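Local coordinates for chorismate mutase and shikimate 5-dehydrogenase fusion protein (Clostridium acetobutylicum, PDB 3FBT) that probably catalyses the reversible NADPH-linked reduction of 3-dehydroshikimate to shikimate through this dehydrogenase part of a fusion with chorismate mutase, at residues N122-V127 with K178-I183. Numbering follows the deposited sequence.
Sequences NNICVV and KGDVII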
loop_
_atom_site.group_PDB
_atom_site.type_symbol
_atom_site.label_atom_id
_atom_site.label_comp_id
_atom_site.label_asym_id
_atom_site.label_seq_id
_atom_site.Cartn_x
_atom_site.Cartn_y
_atom_site.Cartn_z
ATOM N N ASN A 122 -32.867 -6.780 29.463
ATOM C CA ASN A 122 -34.247 -6.622 29.921
ATOM C C ASN A 122 -35.117 -5.595 29.216
ATOM O O ASN A 122 -36.261 -5.336 29.661
ATOM C CB ASN A 122 -34.246 -6.255 31.381
ATOM C CG ASN A 122 -34.799 -7.324 32.203
ATOM O OD1 ASN A 122 -34.065 -8.183 32.692
ATOM N ND2 ASN A 122 -36.128 -7.324 32.350
ATOM N N ASN A 123 -34.616 -4.999 28.138
ATOM C CA ASN A 123 -35.467 -4.111 27.382
ATOM C C ASN A 123 -36.040 -4.820 26.130
ATOM O O ASN A 123 -35.559 -5.877 25.720
ATOM C CB ASN A 123 -34.691 -2.876 26.965
ATOM C CG ASN A 123 -34.245 -2.027 28.137
ATOM O OD1 ASN A 123 -34.608 -0.857 28.211
ATOM N ND2 ASN A 123 -33.433 -2.591 29.034
ATOM N N ILE A 124 -37.074 -4.211 25.565
ATOM C CA ILE A 124 -37.741 -4.643 24.322
ATOM C C ILE A 124 -37.031 -3.954 23.156
ATOM O O ILE A 124 -37.045 -2.688 23.029
ATOM C CB ILE A 124 -39.243 -4.303 24.284
ATOM C CG1 ILE A 124 -40.000 -5.105 25.363
ATOM C CG2 ILE A 124 -39.816 -4.564 22.807
ATOM C CD1 ILE A 124 -41.460 -4.581 25.672
ATOM N N CYS A 125 -36.360 -4.765 22.345
ATOM C CA CYS A 125 -35.517 -4.158 21.312
ATOM C C CYS A 125 -36.006 -4.440 19.901
ATOM O O CYS A 125 -36.232 -5.614 19.550
ATOM C CB CYS A 125 -34.120 -4.704 21.442
ATOM S SG CYS A 125 -33.372 -4.280 23.057
ATOM N N VAL A 126 -36.129 -3.364 19.131
ATOM C CA VAL A 126 -36.627 -3.446 17.787
ATOM C C VAL A 126 -35.610 -3.056 16.724
ATOM O O VAL A 126 -35.147 -1.934 16.672
ATOM C CB VAL A 126 -37.953 -2.600 17.634
ATOM C CG1 VAL A 126 -38.358 -2.542 16.181
ATOM C CG2 VAL A 126 -39.047 -3.293 18.469
ATOM N N VAL A 127 -35.294 -3.974 15.849
ATOM C CA VAL A 127 -34.346 -3.671 14.762
ATOM C C VAL A 127 -35.012 -3.471 13.410
ATOM O O VAL A 127 -35.780 -4.344 12.929
ATOM C CB VAL A 127 -33.288 -4.812 14.622
ATOM C CG1 VAL A 127 -32.221 -4.456 13.555
ATOM C CG2 VAL A 127 -32.666 -5.147 15.922
ATOM N N LYS A 178 -45.339 -1.704 21.024
ATOM C CA LYS A 178 -44.636 -0.687 21.814
ATOM C C LYS A 178 -43.354 -1.306 22.412
ATOM O O LYS A 178 -43.298 -2.517 22.681
ATOM C CB LYS A 178 -45.577 -0.068 22.853
ATOM C CG LYS A 178 -44.967 1.014 23.688
ATOM C CD LYS A 178 -46.007 1.535 24.678
ATOM C CE LYS A 178 -46.846 2.593 24.012
ATOM N NZ LYS A 178 -46.232 3.902 24.369
ATOM N N GLY A 179 -42.299 -0.501 22.568
ATOM C CA GLY A 179 -41.071 -1.046 23.125
ATOM C C GLY A 179 -40.113 -0.009 23.675
ATOM O O GLY A 179 -40.417 1.154 23.737
ATOM N N ASP A 180 -38.927 -0.455 24.023
ATOM C CA ASP A 180 -37.927 0.383 24.670
ATOM C C ASP A 180 -36.936 1.003 23.687
ATOM O O ASP A 180 -36.774 2.215 23.658
ATOM C CB ASP A 180 -37.229 -0.503 25.693
ATOM C CG ASP A 180 -38.238 -1.128 26.716
ATOM O OD1 ASP A 180 -39.039 -0.334 27.247
ATOM O OD2 ASP A 180 -38.252 -2.387 26.989
ATOM N N VAL A 181 -36.276 0.165 22.879
ATOM C CA VAL A 181 -35.189 0.599 21.997
ATOM C C VAL A 181 -35.484 0.213 20.547
ATOM O O VAL A 181 -35.800 -0.942 20.280
ATOM C CB VAL A 181 -33.859 -0.076 22.438
ATOM C CG1 VAL A 181 -32.760 0.228 21.485
ATOM C CG2 VAL A 181 -33.468 0.359 23.904
ATOM N N ILE A 182 -35.401 1.179 19.636
ATOM C CA ILE A 182 -35.630 0.931 18.226
ATOM C C ILE A 182 -34.404 1.414 17.426
ATOM O O ILE A 182 -33.914 2.537 17.610
ATOM C CB ILE A 182 -36.952 1.632 17.690
ATOM C CG1 ILE A 182 -37.129 1.461 16.192
ATOM C CG2 ILE A 182 -36.987 3.113 18.023
ATOM C CD1 ILE A 182 -38.381 2.257 15.598
ATOM N N ILE A 183 -33.926 0.534 16.547
ATOM C CA ILE A 183 -32.616 0.683 15.890
ATOM C C ILE A 183 -32.767 0.590 14.371
ATOM O O ILE A 183 -33.250 -0.419 13.860
ATOM C CB ILE A 183 -31.677 -0.440 16.364
ATOM C CG1 ILE A 183 -31.570 -0.426 17.894
ATOM C CG2 ILE A 183 -30.265 -0.320 15.681
ATOM C CD1 ILE A 183 -31.294 -1.773 18.465
#
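The Asp180 side chain crosses that of Asn123 at about a right angle, and its OD2 takes the backbone N-H of Ile124. That bond, Ile124 N to Asp180 OD2 at 2.6 Å, is short and fairly straight (163°) and uses the anti lone pair of the oxygen; an aspartate suits the place because its short arm can accept the N-H of Ile124 across the two chains. Its CG stands beside its own backbone N (chi1 -57°), which brings OD2 within bonding distance of Ile124 N. The Asn123 amide plane stands 80° from the carboxylate, and its ND2 bonds back to the carbonyl of Lys121. Ile124 O is gripped twice, by Val181 N at 3.0 Å and, more bent, by Asp180 N at 3.1 Å. Gly179 leaves room for Ile124 CG2, which rests 3.7 Å from Gly179 CA. Parallel pairing then continues through Val126 N to Val181 O (2.7 Å) and Ile183 N to Val126 O (2.8 Å). Beta-branched valines and isoleucines suit these extended strands: Val126 CG1 meets Ile182 CG1 at 4.2 Å on the face bearing Phe207. On the other face the small, apolar Cys125 packs with Val127 and Ile183 on Leu141 of helix 134-143. Val127 leads into the glycine-rich turn predicted to bind NADP(+), and the pair forms the centre of the six-stranded parallel sheet, order 3-2-1-4-5-6, of a Rossmann fold.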